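Local atomic coordinates of glucose 1-dehydrogenase (PDB entry 2B5W), a protein that catalyses the zinc-dependent oxidation of D-glucose and some other aldose sugars, using NADP(+) in preference to NAD(+) as electron acceptor. Residues I4-K18 / H49-L61. The protein carries 1 engineered substitution. Sequence-based numbering, arbitrary orientation.
Sequences IAVKRGEDRPVVIEK and HGGFPEGEDHLVL
Val6 and Leu59 face each other as an antiparallel hydrogen-bonded pair, and the tight half of this contact is built round them. Val6 N donates to Leu59 O at 2.9 Å, and Leu59 N returns a bond to Val6 O at 3.0 Å; beyond them Leu61 N bonds to Ile4 O. On the Val6 side of the sheet the valine splits its two methyls between partners: CG1 packs on Leu61 CD1 at 3.9 Å, while CG2 meets Phe52 CE1 at 3.8 Å. The Phe52 ring presents its edge to the Lys7–Arg8 peptide and lies with one face over the backbone of His58 and Leu59. Helix 39-46 closes this layer through Val44 and Ile45. The strands form a three-stranded antiparallel sheet in which 2-7 runs between 14-17 and 58-60; segment 49-61 lies in the GroES-like domain of the zinc-containing alcohol dehydrogenase family. On the sheet's other side, His58 is held in its plane from two directions: Lys18 NZ donates to NE2 at 2.9 Å, and ND1 donates to Asp57 OD1 at 2.9 Å, an N-H...O angle of 162°. Accepting from the ammonium at NE2 suits a neutral ring protonated at ND1. Ile16 CG1 lies between the backbone N and the carbonyl carbon (chi1 63°), which brings CD1 over one face of the His58 ring, 3.7 Å from its centroid; His121 also stacks on this ring. Packing slackens at the solvent-exposed end, where the extended Arg8 side chain crosses poorly ordered His49, a substrate-binding residue, at about a right angle, with CD over one imidazole face, though the close details are doubtful.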
loop_
_atom_site.group_PDB
_atom_site.type_symbol
_atom_site.label_atom_id
_atom_site.label_comp_id
_atom_site.label_asym_id
_atom_site.label_seq_id
_atom_site.Cartn_x
_atom_site.Cartn_y
_atom_site.Cartn_z
ATOM N N ILE A 4 13.792 -29.834 -20.870
ATOM C CA ILE A 4 12.519 -30.276 -20.335
ATOM C C ILE A 4 11.484 -29.225 -20.704
ATOM O O ILE A 4 11.660 -28.050 -20.401
ATOM C CB ILE A 4 12.582 -30.457 -18.787
ATOM C CG1 ILE A 4 13.690 -31.444 -18.400
ATOM C CG2 ILE A 4 11.234 -30.897 -18.266
ATOM C CD1 ILE A 4 13.577 -32.813 -18.979
ATOM N N ALA A 5 10.422 -29.648 -21.384
ATOM C CA ALA A 5 9.468 -28.719 -21.982
ATOM C C ALA A 5 8.033 -29.193 -21.815
ATOM O O ALA A 5 7.792 -30.373 -21.575
ATOM C CB ALA A 5 9.763 -28.551 -23.439
ATOM N N VAL A 6 7.100 -28.252 -21.907
ATOM C CA VAL A 6 5.673 -28.606 -22.066
ATOM C C VAL A 6 5.344 -28.435 -23.569
ATOM O O VAL A 6 5.825 -27.520 -24.243
ATOM C CB VAL A 6 4.742 -27.755 -21.178
ATOM C CG1 VAL A 6 4.883 -28.159 -19.699
ATOM C CG2 VAL A 6 4.982 -26.262 -21.350
ATOM N N LYS A 7 4.564 -29.364 -24.106
ATOM C CA LYS A 7 4.128 -29.323 -25.500
ATOM C C LYS A 7 2.604 -29.269 -25.533
ATOM O O LYS A 7 1.923 -29.667 -24.568
ATOM C CB LYS A 7 4.575 -30.587 -26.239
ATOM C CG LYS A 7 5.964 -30.572 -26.860
ATOM C CD LYS A 7 6.495 -32.006 -26.951
ATOM C CE LYS A 7 7.344 -32.279 -28.183
ATOM N NZ LYS A 7 7.802 -33.718 -28.188
ATOM N N ARG A 8 2.070 -28.750 -26.639
ATOM C CA ARG A 8 0.628 -28.841 -26.872
ATOM C C ARG A 8 0.228 -30.306 -26.928
ATOM O O ARG A 8 0.835 -31.094 -27.667
ATOM C CB ARG A 8 0.268 -28.171 -28.197
ATOM C CG ARG A 8 0.460 -26.656 -28.173
ATOM C CD ARG A 8 0.170 -25.996 -29.521
ATOM N NE ARG A 8 0.355 -24.537 -29.499
ATOM C CZ ARG A 8 0.160 -23.740 -30.557
ATOM N NH1 ARG A 8 -0.227 -24.243 -31.738
ATOM N NH2 ARG A 8 0.328 -22.411 -30.537
ATOM N N GLY A 9 -0.737 -30.700 -26.098
ATOM C CA GLY A 9 -1.248 -32.061 -26.114
ATOM C C GLY A 9 -0.645 -33.023 -25.100
ATOM O O GLY A 9 -1.260 -34.044 -24.804
ATOM N N GLU A 10 0.545 -32.722 -24.580
ATOM C CA GLU A 10 1.156 -33.538 -23.536
ATOM C C GLU A 10 0.734 -32.949 -22.191
ATOM O O GLU A 10 0.845 -31.743 -21.982
ATOM C CB GLU A 10 2.697 -33.541 -23.660
ATOM C CG GLU A 10 3.260 -34.198 -24.928
ATOM C CD GLU A 10 3.225 -35.718 -24.900
ATOM O OE1 GLU A 10 3.277 -36.321 -23.805
ATOM O OE2 GLU A 10 3.146 -36.322 -25.990
ATOM N N ASP A 11 0.256 -33.784 -21.276
ATOM C CA ASP A 11 -0.179 -33.288 -19.962
ATOM C C ASP A 11 0.992 -33.042 -18.995
ATOM O O ASP A 11 0.856 -32.273 -18.028
ATOM C CB ASP A 11 -1.177 -34.266 -19.320
ATOM C CG ASP A 11 -2.466 -34.420 -20.135
ATOM O OD1 ASP A 11 -2.824 -33.499 -20.903
ATOM O OD2 ASP A 11 -3.185 -35.436 -20.059
ATOM N N ARG A 12 2.130 -33.684 -19.256
ATOM C CA ARG A 12 3.292 -33.586 -18.371
ATOM C C ARG A 12 4.531 -33.042 -19.100
ATOM O O ARG A 12 4.600 -33.023 -20.326
ATOM C CB ARG A 12 3.600 -34.956 -17.773
ATOM C CG ARG A 12 2.570 -35.439 -16.741
ATOM C CD ARG A 12 2.849 -36.834 -16.176
ATOM N NE ARG A 12 2.562 -36.906 -14.738
ATOM C CZ ARG A 12 1.901 -37.886 -14.119
ATOM N NH1 ARG A 12 1.425 -38.935 -14.786
ATOM N NH2 ARG A 12 1.715 -37.815 -12.804
ATOM N N PRO A 13 5.534 -32.596 -18.347
ATOM C CA PRO A 13 6.782 -32.213 -18.998
ATOM C C PRO A 13 7.459 -33.399 -19.646
ATOM O O PRO A 13 7.393 -34.524 -19.143
ATOM C CB PRO A 13 7.643 -31.708 -17.834
ATOM C CG PRO A 13 6.680 -31.309 -16.800
ATOM C CD PRO A 13 5.582 -32.355 -16.897
ATOM N N VAL A 14 8.132 -33.144 -20.752
ATOM C CA VAL A 14 8.887 -34.167 -21.434
ATOM C C VAL A 14 10.259 -33.702 -21.856
ATOM O O VAL A 14 10.518 -32.507 -21.941
ATOM C CB VAL A 14 8.145 -34.631 -22.685
ATOM C CG1 VAL A 14 6.809 -35.273 -22.267
ATOM C CG2 VAL A 14 7.918 -33.480 -23.629
ATOM N N VAL A 15 11.134 -34.666 -22.135
ATOM C CA VAL A 15 12.448 -34.374 -22.655
ATOM C C VAL A 15 12.392 -34.175 -24.157
ATOM O O VAL A 15 11.827 -34.997 -24.898
ATOM C CB VAL A 15 13.496 -35.484 -22.357
ATOM C CG1 VAL A 15 14.848 -35.040 -22.814
ATOM C CG2 VAL A 15 13.525 -35.806 -20.884
ATOM N N ILE A 16 12.971 -33.062 -24.585
ATOM C CA ILE A 16 13.199 -32.743 -25.981
ATOM C C ILE A 16 14.673 -32.514 -26.257
ATOM O O ILE A 16 15.485 -32.409 -25.341
ATOM C CB ILE A 16 12.399 -31.515 -26.408
ATOM C CG1 ILE A 16 12.837 -30.246 -25.645
ATOM C CG2 ILE A 16 10.897 -31.732 -26.180
ATOM C CD1 ILE A 16 12.285 -29.000 -26.252
ATOM N N GLU A 17 15.008 -32.414 -27.538
ATOM C CA GLU A 17 16.330 -31.981 -27.967
ATOM C C GLU A 17 16.264 -30.815 -28.923
ATOM O O GLU A 17 15.365 -30.737 -29.790
ATOM C CB GLU A 17 17.088 -33.122 -28.610
ATOM C CG GLU A 17 17.394 -34.227 -27.612
ATOM C CD GLU A 17 18.013 -35.424 -28.263
ATOM O OE1 GLU A 17 19.169 -35.712 -27.946
ATOM O OE2 GLU A 17 17.329 -36.064 -29.090
ATOM N N LYS A 18 17.226 -29.910 -28.778
ATOM C CA LYS A 18 17.355 -28.769 -29.647
ATOM C C LYS A 18 18.799 -28.333 -29.614
ATOM O O LYS A 18 19.568 -28.754 -28.746
ATOM C CB LYS A 18 16.424 -27.645 -29.177
ATOM C CG LYS A 18 16.748 -27.118 -27.781
ATOM C CD LYS A 18 16.039 -25.774 -27.548
ATOM C CE LYS A 18 14.590 -25.931 -27.394
ATOM N NZ LYS A 18 13.917 -24.584 -27.251
ATOM N N HIS A 49 -1.267 -23.225 -24.047
ATOM C CA HIS A 49 -0.054 -22.997 -24.830
ATOM C C HIS A 49 0.062 -21.537 -25.300
ATOM O O HIS A 49 0.791 -21.245 -26.250
ATOM C CB HIS A 49 0.035 -23.984 -26.019
ATOM C CG HIS A 49 -1.168 -23.988 -26.917
ATOM N ND1 HIS A 49 -2.311 -24.705 -26.631
ATOM C CD2 HIS A 49 -1.396 -23.378 -28.103
ATOM C CE1 HIS A 49 -3.196 -24.524 -27.595
ATOM N NE2 HIS A 49 -2.664 -23.724 -28.502
ATOM N N GLY A 50 -0.635 -20.624 -24.622
ATOM C CA GLY A 50 -0.603 -19.213 -24.979
ATOM C C GLY A 50 0.748 -18.572 -24.703
ATOM O O GLY A 50 1.221 -17.740 -25.482
ATOM N N GLY A 51 1.353 -18.969 -23.586
ATOM C CA GLY A 51 2.679 -18.520 -23.204
ATOM C C GLY A 51 3.850 -19.107 -23.986
ATOM O O GLY A 51 4.991 -18.753 -23.714
ATOM N N PHE A 52 3.602 -19.989 -24.950
ATOM C CA PHE A 52 4.691 -20.528 -25.750
ATOM C C PHE A 52 5.314 -19.376 -26.526
ATOM O O PHE A 52 4.605 -18.417 -26.900
ATOM C CB PHE A 52 4.218 -21.617 -26.736
ATOM C CG PHE A 52 3.868 -22.950 -26.095
ATOM C CD1 PHE A 52 3.609 -23.068 -24.738
ATOM C CD2 PHE A 52 3.760 -24.075 -26.885
ATOM C CE1 PHE A 52 3.289 -24.284 -24.167
ATOM C CE2 PHE A 52 3.421 -25.298 -26.322
ATOM C CZ PHE A 52 3.191 -25.398 -24.959
ATOM N N PRO A 53 6.618 -19.443 -26.767
ATOM C CA PRO A 53 7.296 -18.435 -27.578
ATOM C C PRO A 53 6.710 -18.415 -28.990
ATOM O O PRO A 53 6.367 -19.458 -29.529
ATOM C CB PRO A 53 8.757 -18.882 -27.584
ATOM C CG PRO A 53 8.869 -19.818 -26.413
ATOM C CD PRO A 53 7.551 -20.471 -26.264
ATOM N N GLU A 54 6.578 -17.225 -29.553
ATOM C CA GLU A 54 6.056 -17.035 -30.913
ATOM C C GLU A 54 6.516 -18.118 -31.881
ATOM O O GLU A 54 7.715 -18.242 -32.161
ATOM C CB GLU A 54 6.532 -15.682 -31.468
ATOM C CG GLU A 54 5.628 -15.059 -32.513
ATOM C CD GLU A 54 4.154 -15.380 -32.296
ATOM O OE1 GLU A 54 3.756 -16.573 -32.321
ATOM O OE2 GLU A 54 3.384 -14.421 -32.108
ATOM N N GLY A 55 5.551 -18.861 -32.426
ATOM C CA GLY A 55 5.796 -19.734 -33.561
ATOM C C GLY A 55 6.474 -21.039 -33.211
ATOM O O GLY A 55 6.956 -21.753 -34.098
ATOM N N GLU A 56 6.502 -21.357 -31.919
ATOM C CA GLU A 56 7.153 -22.568 -31.438
ATOM C C GLU A 56 6.151 -23.512 -30.821
ATOM O O GLU A 56 5.089 -23.106 -30.353
ATOM C CB GLU A 56 8.259 -22.206 -30.450
ATOM C CG GLU A 56 9.316 -21.352 -31.128
ATOM C CD GLU A 56 10.639 -21.341 -30.414
ATOM O OE1 GLU A 56 11.173 -22.447 -30.116
ATOM O OE2 GLU A 56 11.158 -20.216 -30.182
ATOM N N ASP A 57 6.500 -24.798 -30.837
ATOM C CA ASP A 57 5.563 -25.855 -30.478
ATOM C C ASP A 57 5.765 -26.404 -29.069
ATOM O O ASP A 57 5.192 -27.441 -28.711
ATOM C CB ASP A 57 5.616 -27.011 -31.506
ATOM C CG ASP A 57 6.937 -27.784 -31.497
ATOM O OD1 ASP A 57 7.811 -27.577 -30.628
ATOM O OD2 ASP A 57 7.186 -28.650 -32.358
ATOM N N HIS A 58 6.530 -25.673 -28.266
ATOM C CA HIS A 58 6.807 -26.087 -26.895
ATOM C C HIS A 58 7.272 -24.873 -26.103
ATOM O O HIS A 58 7.566 -23.820 -26.685
ATOM C CB HIS A 58 7.905 -27.159 -26.893
ATOM C CG HIS A 58 9.253 -26.647 -27.304
ATOM N ND1 HIS A 58 9.621 -26.465 -28.620
ATOM C CD2 HIS A 58 10.309 -26.219 -26.564
ATOM C CE1 HIS A 58 10.846 -25.978 -28.673
ATOM N NE2 HIS A 58 11.291 -25.829 -27.436
ATOM N N LEU A 59 7.358 -25.056 -24.792
ATOM C CA LEU A 59 7.971 -24.088 -23.909
ATOM C C LEU A 59 8.929 -24.852 -22.988
ATOM O O LEU A 59 8.509 -25.733 -22.248
ATOM C CB LEU A 59 6.913 -23.388 -23.074
ATOM C CG LEU A 59 7.443 -22.480 -21.949
ATOM C CD1 LEU A 59 8.190 -21.314 -22.536
ATOM C CD2 LEU A 59 6.306 -22.007 -21.118
ATOM N N VAL A 60 10.212 -24.521 -23.068
ATOM C CA VAL A 60 11.178 -25.081 -22.106
ATOM C C VAL A 60 10.858 -24.475 -20.739
ATOM O O VAL A 60 10.687 -23.240 -20.629
ATOM C CB VAL A 60 12.618 -24.771 -22.495
ATOM C CG1 VAL A 60 13.583 -25.187 -21.395
ATOM C CG2 VAL A 60 12.997 -25.479 -23.821
ATOM N N LEU A 61 10.714 -25.325 -19.726
ATOM C CA LEU A 61 10.338 -24.882 -18.409
ATOM C C LEU A 61 11.547 -24.362 -17.626
ATOM O O LEU A 61 12.674 -24.537 -18.046
ATOM C CB LEU A 61 9.690 -26.023 -17.649
ATOM C CG LEU A 61 8.362 -26.568 -18.196
ATOM C CD1 LEU A 61 8.002 -27.826 -17.398
ATOM C CD2 LEU A 61 7.287 -25.519 -18.091
#